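Phosphoribosylglycinamide synthetase (Anaerococcus prevotii, PDB 4DIM) probably binds ATP and catalyses an ATP-dependent ligation, as expected of an enzyme built on the ATP-grasp fold. Local coordinates at residues Gly108-Met113 against Ile273-Gly278; Glu115-Tyr120 against Lys247-Ala252; Asn123-Phe128 against Ile186-Ile191; Phe190-Glu195 against Ile265-Glu270. All coordinates share one frame; numbering follows the deposited sequence.

Contact 1 (Gly108-Met113 against Ile273-Gly278); sequences GDKYKM and IIELTG
Lys110 and Glu275 meet through a salt bridge: the ammonium NZ lies 2.9 Å from Glu275 OE1, and the two chains cross at about a right angle. NZ comes from above the carboxylate, 57° out of its plane, while Lys110 CE rests 3.4 Å from Glu275 OE2. Bends at chi2 and chi4 bring the lysine down on the strand, where NZ is also 2.6 Å from Ile274 O. Met113, a selenomethionine in this crystal, has CG anti to its backbone N (chi1 -160°) and lays its end against the strand backbone, CE 3.4 Å from Ile274 O and SE near Leu276 N. Behind this first shell, Asp109 caps the start of helix 110-120, its OD2 accepting a weak bond from Lys112 N. On the strand, Ile274 and Glu275 together face Asp263 in a classic beta bulge, and Leu253 of helix 236-253 covers Met113. A leucine in place of Glu275 would probably leave the Lys110 ammonium without its charged mate at the strand. The first turn of helix 110-120 is thus joined to edge strand 270-277 by a single salt bridge, with the selenomethionine packed beside it on the strand backbone.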
loop_
_atom_site.group_PDB
_atom_site.type_symbol
_atom_site.label_atom_id
_atom_site.label_comp_id
_atom_site.label_asym_id
_atom_site.label_seq_id
_atom_site.Cartn_x
_atom_site.Cartn_y
_atom_site.Cartn_z
ATOM N N GLY A 108 11.373 3.386 4.751
ATOM C CA GLY A 108 11.294 2.360 5.778
ATOM C C GLY A 108 11.627 2.804 7.182
ATOM O O GLY A 108 11.175 2.171 8.138
ATOM N N ASP A 109 12.419 3.886 7.326
ATOM C CA ASP A 109 12.825 4.394 8.628
ATOM C C ASP A 109 12.166 5.725 8.891
ATOM O O ASP A 109 12.529 6.719 8.270
ATOM C CB ASP A 109 14.355 4.516 8.694
ATOM C CG ASP A 109 14.885 4.725 10.105
ATOM O OD1 ASP A 109 14.674 3.831 10.960
ATOM O OD2 ASP A 109 15.533 5.759 10.349
ATOM N N LYS A 110 11.182 5.739 9.798
ATOM C CA LYS A 110 10.460 6.958 10.211
ATOM C C LYS A 110 11.386 8.120 10.662
ATOM O O LYS A 110 11.053 9.256 10.387
ATOM C CB LYS A 110 9.462 6.656 11.358
ATOM C CG LYS A 110 8.089 6.130 10.906
ATOM C CD LYS A 110 6.922 6.804 11.666
ATOM C CE LYS A 110 5.573 6.568 11.026
ATOM N NZ LYS A 110 5.455 7.204 9.686
ATOM N N TYR A 111 12.506 7.846 11.352
ATOM C CA TYR A 111 13.417 8.915 11.782
ATOM C C TYR A 111 14.002 9.630 10.564
ATOM O O TYR A 111 14.051 10.851 10.547
ATOM C CB TYR A 111 14.610 8.417 12.643
ATOM C CG TYR A 111 14.363 7.524 13.843
ATOM C CD1 TYR A 111 14.399 8.043 15.136
ATOM C CD2 TYR A 111 14.407 6.136 13.715
ATOM C CE1 TYR A 111 14.419 7.207 16.260
ATOM C CE2 TYR A 111 14.400 5.294 14.829
ATOM C CZ TYR A 111 14.365 5.835 16.103
ATOM O OH TYR A 111 14.324 5.019 17.207
ATOM N N LYS A 112 14.489 8.846 9.581
ATOM C CA LYS A 112 15.097 9.324 8.339
ATOM C C LYS A 112 14.086 9.982 7.426
ATOM O O LYS A 112 14.433 10.928 6.713
ATOM C CB LYS A 112 15.756 8.177 7.555
ATOM C CG LYS A 112 17.075 7.634 8.093
ATOM C CD LYS A 112 17.631 6.519 7.155
ATOM C CE LYS A 112 18.503 5.478 7.854
ATOM N NZ LYS A 112 19.918 5.909 7.982
HETATM N N MSE A 113 12.851 9.447 7.401
HETATM C CA MSE A 113 11.751 10.000 6.602
HETATM C C MSE A 113 11.346 11.347 7.142
HETATM O O MSE A 113 11.203 12.299 6.384
HETATM C CB MSE A 113 10.521 9.053 6.619
HETATM C CG MSE A 113 9.541 9.297 5.464
HETATM SE SE MSE A 113 7.743 8.578 5.700
HETATM C CE MSE A 113 7.212 9.506 7.353
ATOM N N ILE A 273 1.428 13.513 5.554
ATOM C CA ILE A 273 1.848 12.190 5.115
ATOM C C ILE A 273 2.239 11.405 6.305
ATOM O O ILE A 273 3.195 11.775 6.984
ATOM C CB ILE A 273 3.030 12.291 4.123
ATOM C CG1 ILE A 273 2.598 13.059 2.862
ATOM C CG2 ILE A 273 3.600 10.875 3.788
ATOM C CD1 ILE A 273 3.528 13.210 1.938
ATOM N N ILE A 274 1.577 10.261 6.524
ATOM C CA ILE A 274 1.944 9.342 7.609
ATOM C C ILE A 274 3.032 8.356 7.122
ATOM O O ILE A 274 4.061 8.260 7.751
ATOM C CB ILE A 274 0.720 8.564 8.136
ATOM C CG1 ILE A 274 -0.378 9.501 8.608
ATOM C CG2 ILE A 274 1.151 7.630 9.264
ATOM C CD1 ILE A 274 -1.780 8.848 8.420
ATOM N N GLU A 275 2.753 7.606 6.048
ATOM C CA GLU A 275 3.628 6.597 5.446
ATOM C C GLU A 275 3.690 6.794 3.921
ATOM O O GLU A 275 2.717 7.225 3.315
ATOM C CB GLU A 275 3.159 5.138 5.737
ATOM C CG GLU A 275 2.744 4.765 7.148
ATOM C CD GLU A 275 3.835 4.743 8.214
ATOM O OE1 GLU A 275 5.024 4.955 7.870
ATOM O OE2 GLU A 275 3.497 4.499 9.399
ATOM N N LEU A 276 4.815 6.431 3.316
ATOM C CA LEU A 276 5.052 6.526 1.877
ATOM C C LEU A 276 5.996 5.400 1.439
ATOM O O LEU A 276 7.117 5.322 1.933
ATOM C CB LEU A 276 5.649 7.894 1.526
ATOM C CG LEU A 276 5.572 8.243 0.022
ATOM C CD1 LEU A 276 5.092 9.695 -0.231
ATOM C CD2 LEU A 276 6.876 8.014 -0.682
ATOM N N THR A 277 5.575 4.551 0.496
ATOM C CA THR A 277 6.427 3.449 0.014
ATOM C C THR A 277 6.498 3.490 -1.538
ATOM O O THR A 277 5.528 3.837 -2.176
ATOM C CB THR A 277 5.955 2.115 0.611
ATOM O OG1 THR A 277 6.587 1.020 -0.026
ATOM C CG2 THR A 277 4.503 1.909 0.526
ATOM N N GLY A 278 7.640 3.132 -2.124
ATOM C CA GLY A 278 7.823 3.107 -3.572
ATOM C C GLY A 278 7.311 1.860 -4.267
ATOM O O GLY A 278 8.012 1.274 -5.086
#

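Contact 2 (Glu115-Tyr120 against Lys247-Ala252)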
loop_
_atom_site.group_PDB
_atom_site.type_symbol
_atom_site.label_atom_id
_atom_site.label_comp_id
_atom_site.label_asym_id
_atom_site.label_seq_id
_atom_site.Cartn_x
_atom_site.Cartn_y
_atom_site.Cartn_z
ATOM N N GLU A 115 13.088 13.336 8.936
ATOM C CA GLU A 115 14.246 14.222 8.862
ATOM C C GLU A 115 14.244 14.923 7.487
ATOM O O GLU A 115 14.540 16.110 7.380
ATOM C CB GLU A 115 15.546 13.414 9.084
ATOM C CG GLU A 115 16.778 14.273 9.331
ATOM C CD GLU A 115 18.112 13.544 9.331
ATOM O OE1 GLU A 115 18.304 12.639 8.484
ATOM O OE2 GLU A 115 18.989 13.926 10.139
ATOM N N ALA A 116 13.912 14.166 6.444
ATOM C CA ALA A 116 13.798 14.678 5.089
ATOM C C ALA A 116 12.612 15.606 4.981
ATOM O O ALA A 116 12.705 16.655 4.362
ATOM C CB ALA A 116 13.651 13.525 4.111
ATOM N N PHE A 117 11.500 15.231 5.571
ATOM C CA PHE A 117 10.308 16.063 5.567
ATOM C C PHE A 117 10.533 17.375 6.300
ATOM O O PHE A 117 9.987 18.364 5.839
ATOM C CB PHE A 117 9.124 15.293 6.167
ATOM C CG PHE A 117 8.610 14.109 5.364
ATOM C CD1 PHE A 117 9.086 13.846 4.078
ATOM C CD2 PHE A 117 7.533 13.356 5.819
ATOM C CE1 PHE A 117 8.543 12.799 3.314
ATOM C CE2 PHE A 117 6.980 12.353 5.037
ATOM C CZ PHE A 117 7.500 12.065 3.801
ATOM N N LYS A 118 11.364 17.453 7.375
ATOM C CA LYS A 118 11.585 18.787 7.972
ATOM C C LYS A 118 12.439 19.637 7.026
ATOM O O LYS A 118 12.102 20.800 6.791
ATOM C CB LYS A 118 12.215 18.745 9.402
ATOM C CG LYS A 118 13.587 18.074 9.542
ATOM C CD LYS A 118 14.387 18.560 10.772
ATOM C CE LYS A 118 13.652 18.604 12.107
ATOM N NZ LYS A 118 14.577 18.916 13.245
ATOM N N LYS A 119 13.473 19.016 6.423
ATOM C CA LYS A 119 14.451 19.636 5.524
ATOM C C LYS A 119 13.787 20.208 4.266
ATOM O O LYS A 119 14.076 21.336 3.863
ATOM C CB LYS A 119 15.507 18.588 5.124
ATOM C CG LYS A 119 16.619 19.115 4.255
ATOM C CD LYS A 119 17.437 17.996 3.634
ATOM C CE LYS A 119 18.379 18.553 2.591
ATOM N NZ LYS A 119 19.212 17.489 1.982
ATOM N N TYR A 120 12.918 19.399 3.653
ATOM C CA TYR A 120 12.167 19.736 2.438
ATOM C C TYR A 120 10.773 20.308 2.755
ATOM O O TYR A 120 10.040 20.659 1.819
ATOM C CB TYR A 120 12.068 18.510 1.508
ATOM C CG TYR A 120 13.392 18.210 0.842
ATOM C CD1 TYR A 120 13.849 18.984 -0.216
ATOM C CD2 TYR A 120 14.258 17.261 1.366
ATOM C CE1 TYR A 120 15.114 18.792 -0.763
ATOM C CE2 TYR A 120 15.473 16.980 0.751
ATOM C CZ TYR A 120 15.920 17.780 -0.288
ATOM O OH TYR A 120 17.162 17.622 -0.855
ATOM N N LYS A 247 3.911 15.140 -4.240
ATOM C CA LYS A 247 5.003 15.543 -5.161
ATOM C C LYS A 247 6.248 16.025 -4.386
ATOM O O LYS A 247 7.378 15.689 -4.768
ATOM C CB LYS A 247 4.539 16.632 -6.128
ATOM C CG LYS A 247 3.679 16.100 -7.277
ATOM C CD LYS A 247 3.283 17.239 -8.275
ATOM C CE LYS A 247 2.332 16.804 -9.379
ATOM N NZ LYS A 247 0.900 16.750 -8.923
ATOM N N LYS A 248 6.034 16.784 -3.291
ATOM C CA LYS A 248 7.120 17.242 -2.444
ATOM C C LYS A 248 7.843 16.081 -1.772
ATOM O O LYS A 248 9.075 16.086 -1.690
ATOM C CB LYS A 248 6.599 18.189 -1.359
ATOM C CG LYS A 248 6.342 19.577 -1.814
ATOM C CD LYS A 248 5.467 20.348 -0.860
ATOM C CE LYS A 248 6.146 20.649 0.426
ATOM N NZ LYS A 248 5.301 21.487 1.298
ATOM N N ALA A 249 7.078 15.114 -1.245
ATOM C CA ALA A 249 7.596 13.927 -0.532
ATOM C C ALA A 249 8.373 13.026 -1.439
ATOM O O ALA A 249 9.404 12.484 -1.058
ATOM C CB ALA A 249 6.453 13.156 0.037
ATOM N N ILE A 250 7.853 12.820 -2.630
ATOM C CA ILE A 250 8.519 11.998 -3.626
ATOM C C ILE A 250 9.903 12.522 -3.849
ATOM O O ILE A 250 10.856 11.745 -3.848
ATOM C CB ILE A 250 7.686 11.958 -4.937
ATOM C CG1 ILE A 250 6.494 10.964 -4.753
ATOM C CG2 ILE A 250 8.549 11.565 -6.126
ATOM C CD1 ILE A 250 5.390 11.165 -5.693
ATOM N N LYS A 251 10.023 13.826 -3.998
ATOM C CA LYS A 251 11.318 14.452 -4.234
ATOM C C LYS A 251 12.143 14.527 -2.933
ATOM O O LYS A 251 13.307 14.136 -2.979
ATOM C CB LYS A 251 11.178 15.823 -4.888
ATOM C CG LYS A 251 12.447 16.211 -5.684
ATOM C CD LYS A 251 12.177 16.980 -7.011
ATOM C CE LYS A 251 13.221 16.716 -8.090
ATOM N NZ LYS A 251 14.505 17.465 -7.870
ATOM N N ALA A 252 11.537 14.881 -1.764
ATOM C CA ALA A 252 12.243 14.890 -0.442
ATOM C C ALA A 252 12.978 13.565 -0.147
ATOM O O ALA A 252 14.069 13.563 0.431
ATOM C CB ALA A 252 11.265 15.171 0.703
#
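Helices 115-120 and 247-252 pass 9.6 Å apart at their axes with N-to-C directions 114° apart, and they come together most closely at Tyr120 and Ala252, whose CA atoms are 5.6 Å from each other. The second helix offers Ala249 and Ala252 to the two aromatic side chains of the first. Ala252 is the hub: its CB lies 3.5 Å from Tyr120 CB, and its CA makes an off-centre CH-pi contact with the Tyr120 ring, 4.0 Å from the ring centroid and 30° off the normal. With CG of Tyr120 anti to the carbonyl carbon (chi1 -73°), the ring is laid along Ala252, and CE2 reaches as far as the alanine carbonyl oxygen. One turn before Tyr120 on its helix, Ala116 CB sits 3.7 Å from Ala252 O. Both helices belong to the predicted ATP-grasp region, and their buried flank is closed by the large antiparallel sheet: Ile273 of strand 270-277 packs on Phe117 and on Ala249, and Leu276 adds to the cover of Ala249. Phe117 itself receives Ala252 CB at its ring edge, near the ring plane, 4.2 Å from CD1. The same ring meets Ala249 CB obliquely, at 3.9 Å from CE1. Farther along, the bent chain of Lys248 brings CE to 4.1 Å from Tyr120 O, and its NZ is hydrogen-bonded to Asn121 O.

Contact 3 (Asn123-Phe128 against Ile186-Ile191)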
loop_
_atom_site.group_PDB
_atom_site.type_symbol
_atom_site.label_atom_id
_atom_site.label_comp_id
_atom_site.label_asym_id
_atom_site.label_seq_id
_atom_site.Cartn_x
_atom_site.Cartn_y
_atom_site.Cartn_z
ATOM N N ASN A 123 4.534 18.399 5.022
ATOM C CA ASN A 123 3.581 18.268 6.121
ATOM C C ASN A 123 3.548 16.871 6.600
ATOM O O ASN A 123 3.266 15.942 5.828
ATOM C CB ASN A 123 2.163 18.650 5.713
ATOM C CG ASN A 123 1.940 20.082 5.392
ATOM O OD1 ASN A 123 2.793 20.937 5.618
ATOM N ND2 ASN A 123 0.786 20.357 4.831
ATOM N N THR A 124 3.872 16.718 7.868
ATOM C CA THR A 124 3.885 15.436 8.541
ATOM C C THR A 124 3.842 15.690 10.063
ATOM O O THR A 124 4.201 16.796 10.498
ATOM C CB THR A 124 5.169 14.690 8.117
ATOM O OG1 THR A 124 5.024 13.295 8.416
ATOM C CG2 THR A 124 6.451 15.299 8.795
ATOM N N ALA A 125 3.465 14.656 10.855
ATOM C CA ALA A 125 3.527 14.684 12.332
ATOM C C ALA A 125 5.001 14.761 12.748
ATOM O O ALA A 125 5.736 13.789 12.609
ATOM C CB ALA A 125 2.887 13.430 12.932
ATOM N N ARG A 126 5.447 15.925 13.192
ATOM C CA ARG A 126 6.847 16.139 13.536
ATOM C C ARG A 126 7.190 15.421 14.829
ATOM O O ARG A 126 6.307 15.222 15.669
ATOM C CB ARG A 126 7.117 17.649 13.667
ATOM C CG ARG A 126 6.877 18.449 12.358
ATOM C CD ARG A 126 6.971 19.965 12.542
ATOM N NE ARG A 126 5.944 20.463 13.462
ATOM C CZ ARG A 126 5.865 21.704 13.933
ATOM N NH1 ARG A 126 6.751 22.627 13.557
ATOM N NH2 ARG A 126 4.897 22.037 14.780
ATOM N N HIS A 127 8.465 15.020 14.989
ATOM C CA HIS A 127 8.882 14.310 16.202
ATOM C C HIS A 127 10.253 14.687 16.682
ATOM O O HIS A 127 11.154 15.046 15.913
ATOM C CB HIS A 127 8.839 12.781 16.015
ATOM C CG HIS A 127 9.949 12.200 15.184
ATOM N ND1 HIS A 127 11.146 11.797 15.737
ATOM C CD2 HIS A 127 9.977 11.938 13.864
ATOM C CE1 HIS A 127 11.862 11.303 14.738
ATOM N NE2 HIS A 127 11.191 11.354 13.594
ATOM N N PHE A 128 10.424 14.487 17.980
ATOM C CA PHE A 128 11.690 14.739 18.642
ATOM C C PHE A 128 12.114 13.526 19.474
ATOM O O PHE A 128 11.303 12.945 20.206
ATOM C CB PHE A 128 11.576 16.013 19.495
ATOM C CG PHE A 128 11.706 17.250 18.645
ATOM C CD1 PHE A 128 12.939 17.630 18.128
ATOM C CD2 PHE A 128 10.583 17.952 18.244
ATOM C CE1 PHE A 128 13.061 18.748 17.305
ATOM C CE2 PHE A 128 10.699 19.074 17.411
ATOM C CZ PHE A 128 11.941 19.476 16.961
ATOM N N ILE A 186 10.346 9.010 22.327
ATOM C CA ILE A 186 9.928 9.792 21.191
ATOM C C ILE A 186 8.691 10.522 21.643
ATOM O O ILE A 186 7.763 9.930 22.202
ATOM C CB ILE A 186 9.760 8.992 19.864
ATOM C CG1 ILE A 186 11.171 8.727 19.274
ATOM C CG2 ILE A 186 8.925 9.763 18.824
ATOM C CD1 ILE A 186 11.241 7.737 18.174
ATOM N N VAL A 187 8.750 11.837 21.511
ATOM C CA VAL A 187 7.593 12.701 21.729
ATOM C C VAL A 187 7.193 13.113 20.308
ATOM O O VAL A 187 8.025 13.613 19.537
ATOM C CB VAL A 187 7.790 13.883 22.724
ATOM C CG1 VAL A 187 8.851 14.884 22.246
ATOM C CG2 VAL A 187 6.464 14.582 22.972
ATOM N N GLU A 188 5.985 12.756 19.913
ATOM C CA GLU A 188 5.523 13.032 18.546
ATOM C C GLU A 188 4.169 13.684 18.556
ATOM O O GLU A 188 3.320 13.332 19.371
ATOM C CB GLU A 188 5.471 11.717 17.743
ATOM C CG GLU A 188 5.130 11.895 16.284
ATOM C CD GLU A 188 5.179 10.629 15.471
ATOM O OE1 GLU A 188 4.242 9.809 15.603
ATOM O OE2 GLU A 188 6.117 10.489 14.655
ATOM N N GLU A 189 3.942 14.591 17.602
ATOM C CA GLU A 189 2.637 15.237 17.428
ATOM C C GLU A 189 1.576 14.191 17.170
ATOM O O GLU A 189 1.773 13.279 16.346
ATOM C CB GLU A 189 2.648 16.202 16.239
ATOM C CG GLU A 189 3.528 17.428 16.390
ATOM C CD GLU A 189 3.446 18.339 15.181
ATOM O OE1 GLU A 189 3.217 19.557 15.359
ATOM O OE2 GLU A 189 3.638 17.835 14.051
ATOM N N PHE A 190 0.454 14.317 17.859
ATOM C CA PHE A 190 -0.670 13.427 17.675
ATOM C C PHE A 190 -1.646 14.134 16.746
ATOM O O PHE A 190 -2.189 15.184 17.105
ATOM C CB PHE A 190 -1.298 13.049 19.021
ATOM C CG PHE A 190 -2.352 11.968 18.910
ATOM C CD1 PHE A 190 -2.094 10.788 18.224
ATOM C CD2 PHE A 190 -3.612 12.145 19.461
ATOM C CE1 PHE A 190 -3.088 9.825 18.062
ATOM C CE2 PHE A 190 -4.594 11.169 19.321
ATOM C CZ PHE A 190 -4.329 10.014 18.622
ATOM N N ILE A 191 -1.774 13.622 15.511
ATOM C CA ILE A 191 -2.637 14.183 14.473
ATOM C C ILE A 191 -3.855 13.306 14.423
ATOM O O ILE A 191 -3.763 12.143 14.083
ATOM C CB ILE A 191 -1.907 14.261 13.104
ATOM C CG1 ILE A 191 -0.515 14.915 13.212
ATOM C CG2 ILE A 191 -2.756 14.985 12.078
ATOM C CD1 ILE A 191 -0.520 16.403 13.559
#
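Backbone bonds pair Phe128 with Val187: Phe128 N gives to Val187 O over 3.0 Å, and Val187 N returns a bond to Phe128 O. One step on, His127 and Glu188 form a non-hydrogen-bonded antiparallel pair, and Glu189 N then donates to Arg126 O at 3.1 Å. Through the backbone pairs strand 127-128 becomes the outermost strand of a four-stranded antiparallel sheet within the predicted ATP-grasp region, with helix 133-141 covering Val187 and Phe128. Charged and polar bonds gather on the Glu189 carboxylate. Its OE2 takes the backbone N of Arg126 at 2.8 Å, on the anti side, tilted 30° out of the carboxylate plane. OE1 is met by Arg126 NH2 at 3.1 Å from above the carboxylate, in the plane of the guanidinium; a weak bond from Arg126 NE and a hydrogen bond from Lys144 N end on the same OE1. The bend at chi3 of Arg126 (-62°) turns the guanidinium edge toward the acid, the two planes standing 54° apart. A valine in place of Glu189 would probably leave Arg126 N, its guanidinium and Lys144 N without this shared acceptor. Two apolar contacts complete the set: Val187 CG1 is 4.0 Å from Phe128 CB, and Ile191 CG1 is 3.7 Å from Ala125 CB.

Contact 4 (Phe190-Glu195 against Ile265-Glu270)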
loop_
_atom_site.group_PDB
_atom_site.type_symbol
_atom_site.label_atom_id
_atom_site.label_comp_id
_atom_site.label_asym_id
_atom_site.label_seq_id
_atom_site.Cartn_x
_atom_site.Cartn_y
_atom_site.Cartn_z
ATOM N N PHE A 190 0.454 14.317 17.859
ATOM C CA PHE A 190 -0.670 13.427 17.675
ATOM C C PHE A 190 -1.646 14.134 16.746
ATOM O O PHE A 190 -2.189 15.184 17.105
ATOM C CB PHE A 190 -1.298 13.049 19.021
ATOM C CG PHE A 190 -2.352 11.968 18.910
ATOM C CD1 PHE A 190 -2.094 10.788 18.224
ATOM C CD2 PHE A 190 -3.612 12.145 19.461
ATOM C CE1 PHE A 190 -3.088 9.825 18.062
ATOM C CE2 PHE A 190 -4.594 11.169 19.321
ATOM C CZ PHE A 190 -4.329 10.014 18.622
ATOM N N ILE A 191 -1.774 13.622 15.511
ATOM C CA ILE A 191 -2.637 14.183 14.473
ATOM C C ILE A 191 -3.855 13.306 14.423
ATOM O O ILE A 191 -3.763 12.143 14.083
ATOM C CB ILE A 191 -1.907 14.261 13.104
ATOM C CG1 ILE A 191 -0.515 14.915 13.212
ATOM C CG2 ILE A 191 -2.756 14.985 12.078
ATOM C CD1 ILE A 191 -0.520 16.403 13.559
ATOM N N GLU A 192 -4.982 13.823 14.819
ATOM C CA GLU A 192 -6.210 13.054 14.807
ATOM C C GLU A 192 -7.102 13.762 13.784
ATOM O O GLU A 192 -7.206 14.986 13.808
ATOM C CB GLU A 192 -6.807 12.888 16.249
ATOM C CG GLU A 192 -7.197 14.136 17.029
ATOM C CD GLU A 192 -6.107 15.006 17.642
ATOM O OE1 GLU A 192 -6.335 15.476 18.779
ATOM O OE2 GLU A 192 -5.110 15.332 16.950
ATOM N N GLY A 193 -7.601 13.013 12.803
ATOM C CA GLY A 193 -8.432 13.605 11.766
ATOM C C GLY A 193 -8.968 12.610 10.756
ATOM O O GLY A 193 -9.078 11.428 11.053
ATOM N N TYR A 194 -9.303 13.082 9.551
ATOM C CA TYR A 194 -9.814 12.192 8.500
ATOM C C TYR A 194 -8.643 11.430 7.823
ATOM O O TYR A 194 -7.783 12.053 7.182
ATOM C CB TYR A 194 -10.657 12.970 7.464
ATOM C CG TYR A 194 -11.330 12.049 6.471
ATOM C CD1 TYR A 194 -12.299 11.135 6.882
ATOM C CD2 TYR A 194 -10.931 12.018 5.137
ATOM C CE1 TYR A 194 -12.842 10.205 5.999
ATOM C CE2 TYR A 194 -11.511 11.126 4.232
ATOM C CZ TYR A 194 -12.451 10.204 4.671
ATOM O OH TYR A 194 -13.027 9.282 3.813
ATOM N N GLU A 195 -8.597 10.086 8.007
ATOM C CA GLU A 195 -7.544 9.244 7.405
ATOM C C GLU A 195 -7.932 8.800 6.006
ATOM O O GLU A 195 -9.049 8.351 5.771
ATOM C CB GLU A 195 -7.247 7.998 8.227
ATOM C CG GLU A 195 -6.738 8.259 9.620
ATOM C CD GLU A 195 -6.635 7.019 10.497
ATOM O OE1 GLU A 195 -7.134 5.945 10.087
ATOM O OE2 GLU A 195 -6.059 7.128 11.605
ATOM N N ILE A 265 -3.496 11.930 6.191
ATOM C CA ILE A 265 -4.464 12.320 7.217
ATOM C C ILE A 265 -4.874 13.777 6.967
ATOM O O ILE A 265 -4.036 14.633 6.674
ATOM C CB ILE A 265 -3.986 12.095 8.660
ATOM C CG1 ILE A 265 -5.069 12.516 9.675
ATOM C CG2 ILE A 265 -2.697 12.829 8.924
ATOM C CD1 ILE A 265 -5.086 11.771 10.818
ATOM N N LEU A 266 -6.162 14.052 7.086
ATOM C CA LEU A 266 -6.652 15.412 6.898
ATOM C C LEU A 266 -7.024 16.021 8.260
ATOM O O LEU A 266 -7.866 15.460 8.963
ATOM C CB LEU A 266 -7.831 15.395 5.909
ATOM C CG LEU A 266 -8.831 16.510 5.960
ATOM C CD1 LEU A 266 -8.206 17.817 5.502
ATOM C CD2 LEU A 266 -9.962 16.173 5.079
ATOM N N LYS A 267 -6.365 17.152 8.629
ATOM C CA LYS A 267 -6.657 17.898 9.862
ATOM C C LYS A 267 -6.763 19.388 9.577
ATOM O O LYS A 267 -5.784 20.004 9.143
ATOM C CB LYS A 267 -5.583 17.657 10.958
ATOM C CG LYS A 267 -5.819 18.427 12.277
ATOM C CD LYS A 267 -4.811 18.011 13.321
ATOM C CE LYS A 267 -4.874 18.745 14.650
ATOM N NZ LYS A 267 -3.906 18.176 15.638
ATOM N N ASP A 268 -7.930 19.980 9.884
ATOM C CA ASP A 268 -8.142 21.432 9.766
ATOM C C ASP A 268 -7.719 21.978 8.382
ATOM O O ASP A 268 -6.960 22.952 8.291
ATOM C CB ASP A 268 -7.387 22.176 10.889
ATOM C CG ASP A 268 -7.738 21.693 12.300
ATOM O OD1 ASP A 268 -8.889 21.213 12.500
ATOM O OD2 ASP A 268 -6.867 21.816 13.217
ATOM N N ASN A 269 -8.242 21.354 7.322
ATOM C CA ASN A 269 -7.940 21.715 5.942
ATOM C C ASN A 269 -6.418 21.707 5.631
ATOM O O ASN A 269 -5.920 22.481 4.820
ATOM C CB ASN A 269 -8.605 23.062 5.561
ATOM C CG ASN A 269 -10.093 22.881 5.431
ATOM O OD1 ASN A 269 -10.563 21.972 4.724
ATOM N ND2 ASN A 269 -10.872 23.658 6.179
ATOM N N GLU A 270 -5.715 20.755 6.201
ATOM C CA GLU A 270 -4.305 20.551 5.923
ATOM C C GLU A 270 -4.093 19.101 5.950
ATOM O O GLU A 270 -4.752 18.408 6.732
ATOM C CB GLU A 270 -3.387 21.295 6.899
ATOM C CG GLU A 270 -3.227 22.780 6.567
ATOM C CD GLU A 270 -2.783 23.125 5.154
ATOM O OE1 GLU A 270 -2.086 22.295 4.520
ATOM O OE2 GLU A 270 -3.169 24.216 4.672
#
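Leu266 N donates to Tyr194 O over 2.6 Å, and Tyr194 N returns a bond to Leu266 O over 2.8 Å. The CB atoms of Tyr194 and Leu266 stand 4.0 Å apart on one side of the sheet, where Leu266 also packs on Ile238 of helix 236-253. On the opposite side Ile265 fills the contact. With CG1 anti to the backbone N (chi1 -179°), its CD1 runs under the loop to 3.4 Å from Gly193 N and close to Ile191 O, while Ile265 CG2 meets Ile191 CG2 at 3.8 Å. Gly193, with no side chain, brings its CA to Leu266 O in a CA-H...O contact. Lys267 stretches its fully extended chain across Ile191, with CD 3.9 Å from Ile191 CG2, and reaches Glu192, whose OE2 holds NZ in a weak salt bridge of 3.4 Å. Beyond Lys267 the chain turns back through Asp268 and Asn269, both with left-handed backbone angles, and Lys267 N donates to Glu270 O. Strands 194-203 and 258-267 thus begin and end side by side as antiparallel neighbours in the large sheet of the predicted ATP-grasp region, the second of them leading through this tight hairpin into strand 270-277.

In the fold
After an N-terminal region with a four-stranded parallel sheet, the chain enters helix 110-120, which serves contacts 1 and 2, then strand 127-128. Contact 3 closes first, when strand 186-189 returns; contact 4 starts where contact 3 ends, at the shared residues Phe190 and Ile191. Helix 236-253 then closes contact 2, which encloses contact 3. Contact 4 closes next, at the end of strand 258-267, and so crosses contact 2. Strand 270-277 finally closes contact 1 around all the others. Contacts 1 and 2 touch through Ile273, which probably also hydrogen-bonds to Thr124 and Asn123, linking contact 1 to contact 3. The small four-stranded sheet, two helices and the edge of the large sheet are thus tied together.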